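Local coordinates for neutral ceramidase (Pseudomonas aeruginosa, PDB 2ZWS), which hydrolyses the N-acyl linkage of ceramide to release sphingosine and a fatty acid, and also runs the reverse synthesis, using one zinc ion per subunit, at residues Gly177-Met182 with Ala242-Gly247; Thr413-Val418 with Arg452-Ala457. All coordinates share one frame; numbering follows the deposited sequence.

Interaction 1 of 2, residues Gly177-Met182 with Ala242-Gly247; sequences GIDPQM and AQTNAG
Asp179 swings its CG opposite the backbone N (chi1 177°) and reaches across to Asn245, whose own CG is tucked between N and the carbonyl carbon at an unusual, partly eclipsed chi1 of 30°. The two side chains cross at about a right angle, and a single direct hydrogen bond joins the segments: Asn245 ND2 donates to Asp179 OD2 over 2.9 Å. It is nearly straight. The carboxylate oxygen takes it on its anti lone pair, on the side turned from OD1, and lies close to the plane of the Asn245 amide; the carboxylate and amide planes are only 26° apart.

The other carboxylate oxygen serves its own segment. Gln181 N donates to Asp179 OD1 at 3.0 Å, meeting it from above the carboxylate plane; this closes an Asx turn over Pro180, just where the chain enters strand 181-189. A water adds a second link between the segments. It lies 2.8 Å from Asp179 OD2 and 2.9 Å from Thr244 OG1, and it is also within hydrogen-bonding distance of Gln181 O. Thr244 OG1 itself stays 4.1 Å from Asp179 OD2, so the hydroxyl meets the acid through this water.

Arg421, from helix 414-428, completes the polar cluster: its NH2 forms a salt bridge with Asp179 OD2 and a hydrogen bond to Asn245 OD1. Both ends of the Asn245 amide are thereby engaged, which fixes its flip. Residues 177-182 lead into strand 181-189, and residues 242-247 form the loop between strands 238-242 and 249-251. Strand 194-200 pairs with both 181-189 and 238-242, and its Trp200 packs against Thr244.

Interaction 2 of 2, residues Thr413-Val418 with Arg452-Ala457; sequences TVMAGV and REEYAA
A buried hydrogen-bonded contact between two helices joins Thr413, the N-cap residue of helix 414-428, to Glu454 of the short helix 452-457. Thr413 OG1 donates to Glu454 OE1 over 2.7 Å, a short bond that uses the syn lone pair of the acid, on the side of its other oxygen. The two side chains run antiparallel alongside each other, and the methyl CG2 of Thr413 also lies against the acid, 3.5 Å from Glu454 OE1.

With chi1 at 58°, OG1 of Thr413 lies between the backbone N and the carbonyl carbon, turned to the amides of the first helical turn. Besides donating to the acid, OG1 accepts from Ala416 N at 3.3 Å, the N-cap bond of the helix. Glu454 runs out extended beyond CG to place its carboxylate beside this first turn. Its second oxygen is joined to the helix by a water that accepts from Met415 N at 3.0 Å and donates to Glu454 OE2 at 2.6 Å. Met415 CB rests 3.8 Å from Glu454 OE2, while the rest of that side chain, bent at chi2 and chi3, packs on His165 of helix 162-165.

Outside the pair, Thr451 N donates to Glu454 OE1 and Asn168 ND2 to OE2, so each carboxylate oxygen has at least two partners. Val414 N is taken by Asn248 OD1.

The chemistry is that of an acid set at the positive end of a helix: the amides at this start and the several donors should favour the charged form of Glu454, although buried. The threonine hydroxyl bridges the two, accepting from the helix backbone and donating to the carboxylate.

The two interactions, whose centres are 13 Å apart, meet at the first turns of helix 414-428. Asn245 CB of interaction 1 packs 3.4 Å from Thr413 O of interaction 2, and Asn245 OD1 lies 3.5 Å from Gly417 CA. Further along the same helix Arg421 reaches back to interaction 1, so this helix contributes its N-cap to interaction 2 and Arg421 to the polar cluster of interaction 1. Both lie near the zinc site: the side chain of Asn245 is about 8 Å from that of Glu411, and the side chain of Thr413 about 6 Å from that of Tyr448, both zinc ligands. The metal itself is about 11 and 10 Å from those two side chains.

Interaction 1 of 2, residues Gly177-Met182 with Ala242-Gly247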
loop_
_atom_site.group_PDB
_atom_site.type_symbol
_atom_site.label_atom_id
_atom_site.label_comp_id
_atom_site.label_asym_id
_atom_site.label_seq_id
_atom_site.Cartn_x
_atom_site.Cartn_y
_atom_site.Cartn_z
ATOM N N GLY A 177 0.030 -11.343 21.708
ATOM C CA GLY A 177 0.599 -10.180 21.016
ATOM C C GLY A 177 0.014 -9.883 19.637
ATOM O O GLY A 177 0.442 -8.929 18.990
ATOM N N ILE A 178 -0.991 -10.661 19.252
ATOM C CA ILE A 178 -1.631 -10.644 17.928
ATOM C C ILE A 178 -2.983 -9.946 18.035
ATOM O O ILE A 178 -3.690 -10.123 19.041
ATOM C CB ILE A 178 -1.809 -12.149 17.445
ATOM C CG1 ILE A 178 -0.456 -12.721 17.030
ATOM C CG2 ILE A 178 -2.839 -12.367 16.386
ATOM C CD1 ILE A 178 0.301 -11.781 16.251
ATOM N N ASP A 179 -3.342 -9.153 17.017
ATOM C CA ASP A 179 -4.722 -8.741 16.875
ATOM C C ASP A 179 -5.326 -9.672 15.827
ATOM O O ASP A 179 -5.008 -9.573 14.633
ATOM C CB ASP A 179 -4.840 -7.269 16.445
ATOM C CG ASP A 179 -6.282 -6.842 16.212
ATOM O OD1 ASP A 179 -7.213 -7.673 16.382
ATOM O OD2 ASP A 179 -6.481 -5.667 15.852
ATOM N N PRO A 180 -6.136 -10.647 16.255
ATOM C CA PRO A 180 -6.548 -11.670 15.312
ATOM C C PRO A 180 -7.771 -11.223 14.513
ATOM O O PRO A 180 -8.225 -11.932 13.632
ATOM C CB PRO A 180 -6.907 -12.835 16.230
ATOM C CG PRO A 180 -7.491 -12.163 17.398
ATOM C CD PRO A 180 -6.691 -10.885 17.598
ATOM N N GLN A 181 -8.295 -10.036 14.811
ATOM C CA GLN A 181 -9.564 -9.662 14.184
ATOM C C GLN A 181 -9.414 -9.257 12.728
ATOM O O GLN A 181 -8.683 -8.312 12.413
ATOM C CB GLN A 181 -10.274 -8.545 14.950
ATOM C CG GLN A 181 -11.669 -8.265 14.354
ATOM C CD GLN A 181 -12.518 -7.404 15.271
ATOM O OE1 GLN A 181 -13.368 -7.912 16.025
ATOM N NE2 GLN A 181 -12.278 -6.119 15.240
ATOM N N MET A 182 -10.122 -9.980 11.861
ATOM C CA MET A 182 -10.361 -9.516 10.510
ATOM C C MET A 182 -11.822 -9.057 10.374
ATOM O O MET A 182 -12.750 -9.765 10.794
ATOM C CB MET A 182 -10.082 -10.624 9.495
ATOM C CG MET A 182 -10.412 -10.194 8.055
ATOM S SD MET A 182 -10.045 -11.453 6.835
ATOM C CE MET A 182 -8.233 -11.358 6.781
ATOM N N ALA A 242 -6.873 -4.452 3.315
ATOM C CA ALA A 242 -6.413 -3.259 4.027
ATOM C C ALA A 242 -5.816 -3.604 5.400
ATOM O O ALA A 242 -6.008 -4.717 5.932
ATOM C CB ALA A 242 -7.562 -2.278 4.219
ATOM N N GLN A 243 -5.062 -2.655 5.941
ATOM C CA GLN A 243 -4.444 -2.780 7.275
ATOM C C GLN A 243 -5.322 -2.250 8.399
ATOM O O GLN A 243 -6.215 -1.439 8.163
ATOM C CB GLN A 243 -3.121 -1.992 7.333
ATOM C CG GLN A 243 -2.057 -2.551 6.407
ATOM C CD GLN A 243 -1.414 -3.816 6.926
ATOM O OE1 GLN A 243 -1.770 -4.347 8.010
ATOM N NE2 GLN A 243 -0.417 -4.293 6.182
ATOM N N THR A 244 -5.059 -2.704 9.629
ATOM C CA THR A 244 -5.566 -2.003 10.824
ATOM C C THR A 244 -4.396 -1.436 11.645
ATOM O O THR A 244 -3.752 -0.479 11.216
ATOM C CB THR A 244 -6.560 -2.848 11.671
ATOM O OG1 THR A 244 -5.913 -4.018 12.179
ATOM C CG2 THR A 244 -7.745 -3.255 10.832
ATOM N N ASN A 245 -4.121 -2.034 12.802
ATOM C CA ASN A 245 -3.050 -1.597 13.665
ATOM C C ASN A 245 -1.950 -2.668 13.571
ATOM O O ASN A 245 -1.926 -3.633 14.344
ATOM C CB ASN A 245 -3.540 -1.376 15.125
ATOM C CG ASN A 245 -4.708 -2.299 15.527
ATOM O OD1 ASN A 245 -5.802 -1.819 15.867
ATOM N ND2 ASN A 245 -4.475 -3.612 15.507
ATOM N N ALA A 246 -1.035 -2.483 12.622
ATOM C CA ALA A 246 -0.018 -3.510 12.286
ATOM C C ALA A 246 1.411 -3.123 12.682
ATOM O O ALA A 246 2.370 -3.807 12.294
ATOM C CB ALA A 246 -0.078 -3.809 10.782
ATOM N N GLY A 247 1.561 -2.060 13.469
ATOM C CA GLY A 247 2.880 -1.505 13.745
ATOM C C GLY A 247 3.870 -2.530 14.284
ATOM O O GLY A 247 5.075 -2.475 13.973
HETATM O O HOH W 1 -7.857 -5.778 13.424
#

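Interaction 2 of 2, residues Thr413-Val418 with Arg452-Ala457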
loop_
_atom_site.group_PDB
_atom_site.type_symbol
_atom_site.label_atom_id
_atom_site.label_comp_id
_atom_site.label_asym_id
_atom_site.label_seq_id
_atom_site.Cartn_x
_atom_site.Cartn_y
_atom_site.Cartn_z
ATOM N N THR A 413 0.660 0.252 16.830
ATOM C CA THR A 413 0.786 -1.084 17.385
ATOM C C THR A 413 -0.587 -1.587 17.781
ATOM O O THR A 413 -1.543 -0.816 17.849
ATOM C CB THR A 413 1.605 -1.078 18.655
ATOM O OG1 THR A 413 0.984 -0.191 19.602
ATOM C CG2 THR A 413 3.037 -0.652 18.367
ATOM N N VAL A 414 -0.679 -2.889 18.047
ATOM C CA VAL A 414 -1.974 -3.503 18.400
ATOM C C VAL A 414 -2.681 -2.679 19.496
ATOM O O VAL A 414 -3.812 -2.237 19.308
ATOM C CB VAL A 414 -1.804 -4.986 18.839
ATOM C CG1 VAL A 414 -3.120 -5.561 19.442
ATOM C CG2 VAL A 414 -1.318 -5.843 17.658
ATOM N N MET A 415 -2.021 -2.465 20.641
ATOM C CA MET A 415 -2.707 -1.802 21.749
ATOM C C MET A 415 -2.915 -0.315 21.485
ATOM O O MET A 415 -3.889 0.284 21.989
ATOM C CB MET A 415 -1.976 -2.017 23.086
ATOM C CG MET A 415 -1.998 -3.457 23.609
ATOM S SD MET A 415 -3.591 -4.323 23.376
ATOM C CE MET A 415 -4.788 -3.300 24.273
ATOM N N ALA A 416 -2.042 0.300 20.685
ATOM C CA ALA A 416 -2.253 1.727 20.375
ATOM C C ALA A 416 -3.558 1.887 19.581
ATOM O O ALA A 416 -4.359 2.798 19.848
ATOM C CB ALA A 416 -1.055 2.323 19.647
ATOM N N GLY A 417 -3.784 0.973 18.651
ATOM C CA GLY A 417 -5.007 1.001 17.843
ATOM C C GLY A 417 -6.227 0.535 18.617
ATOM O O GLY A 417 -7.310 1.155 18.559
ATOM N N VAL A 418 -6.058 -0.562 19.360
ATOM C CA VAL A 418 -7.162 -1.097 20.167
ATOM C C VAL A 418 -7.681 -0.068 21.183
ATOM O O VAL A 418 -8.882 0.079 21.355
ATOM C CB VAL A 418 -6.796 -2.436 20.870
ATOM C CG1 VAL A 418 -7.888 -2.832 21.870
ATOM C CG2 VAL A 418 -6.615 -3.522 19.828
ATOM N N ARG A 452 1.986 4.586 25.647
ATOM C CA ARG A 452 2.947 5.141 26.627
ATOM C C ARG A 452 3.895 4.066 27.198
ATOM O O ARG A 452 5.124 4.268 27.289
ATOM C CB ARG A 452 2.197 5.863 27.767
ATOM C CG ARG A 452 3.098 6.428 28.878
ATOM C CD ARG A 452 3.930 7.573 28.364
ATOM N NE ARG A 452 5.007 8.045 29.246
ATOM C CZ ARG A 452 6.266 7.618 29.190
ATOM N NH1 ARG A 452 7.176 8.139 30.002
ATOM N NH2 ARG A 452 6.624 6.670 28.329
ATOM N N GLU A 453 3.318 2.919 27.524
ATOM C CA GLU A 453 4.085 1.809 28.134
ATOM C C GLU A 453 5.052 1.186 27.126
ATOM O O GLU A 453 6.235 0.985 27.415
ATOM C CB GLU A 453 3.140 0.758 28.716
ATOM C CG GLU A 453 2.195 1.304 29.804
ATOM C CD GLU A 453 0.838 1.839 29.304
ATOM O OE1 GLU A 453 0.667 2.205 28.103
ATOM O OE2 GLU A 453 -0.097 1.902 30.148
ATOM N N GLU A 454 4.569 0.929 25.910
ATOM C CA GLU A 454 5.454 0.443 24.857
ATOM C C GLU A 454 6.577 1.430 24.569
ATOM O O GLU A 454 7.724 1.027 24.348
ATOM C CB GLU A 454 4.672 0.208 23.562
ATOM C CG GLU A 454 3.771 -1.003 23.602
ATOM C CD GLU A 454 2.646 -0.936 22.599
ATOM O OE1 GLU A 454 2.613 0.014 21.787
ATOM O OE2 GLU A 454 1.782 -1.831 22.632
ATOM N N TYR A 455 6.232 2.718 24.504
ATOM C CA TYR A 455 7.209 3.752 24.192
ATOM C C TYR A 455 8.389 3.665 25.136
ATOM O O TYR A 455 9.538 3.787 24.693
ATOM C CB TYR A 455 6.571 5.132 24.293
ATOM C CG TYR A 455 7.484 6.266 23.921
ATOM C CD1 TYR A 455 7.482 6.788 22.617
ATOM C CD2 TYR A 455 8.329 6.859 24.881
ATOM C CE1 TYR A 455 8.304 7.843 22.263
ATOM C CE2 TYR A 455 9.168 7.925 24.541
ATOM C CZ TYR A 455 9.135 8.417 23.214
ATOM O OH TYR A 455 9.941 9.465 22.857
ATOM N N ALA A 456 8.101 3.433 26.426
ATOM C CA ALA A 456 9.163 3.416 27.452
ATOM C C ALA A 456 10.214 2.342 27.187
ATOM O O ALA A 456 11.390 2.528 27.519
ATOM C CB ALA A 456 8.578 3.257 28.854
ATOM N N ALA A 457 9.796 1.237 26.577
ATOM C CA ALA A 457 10.707 0.138 26.264
ATOM C C ALA A 457 11.676 0.471 25.133
ATOM O O ALA A 457 12.758 -0.098 25.056
ATOM C CB ALA A 457 9.929 -1.128 25.961
HETATM O O HOH W 2 0.695 -3.597 21.122
#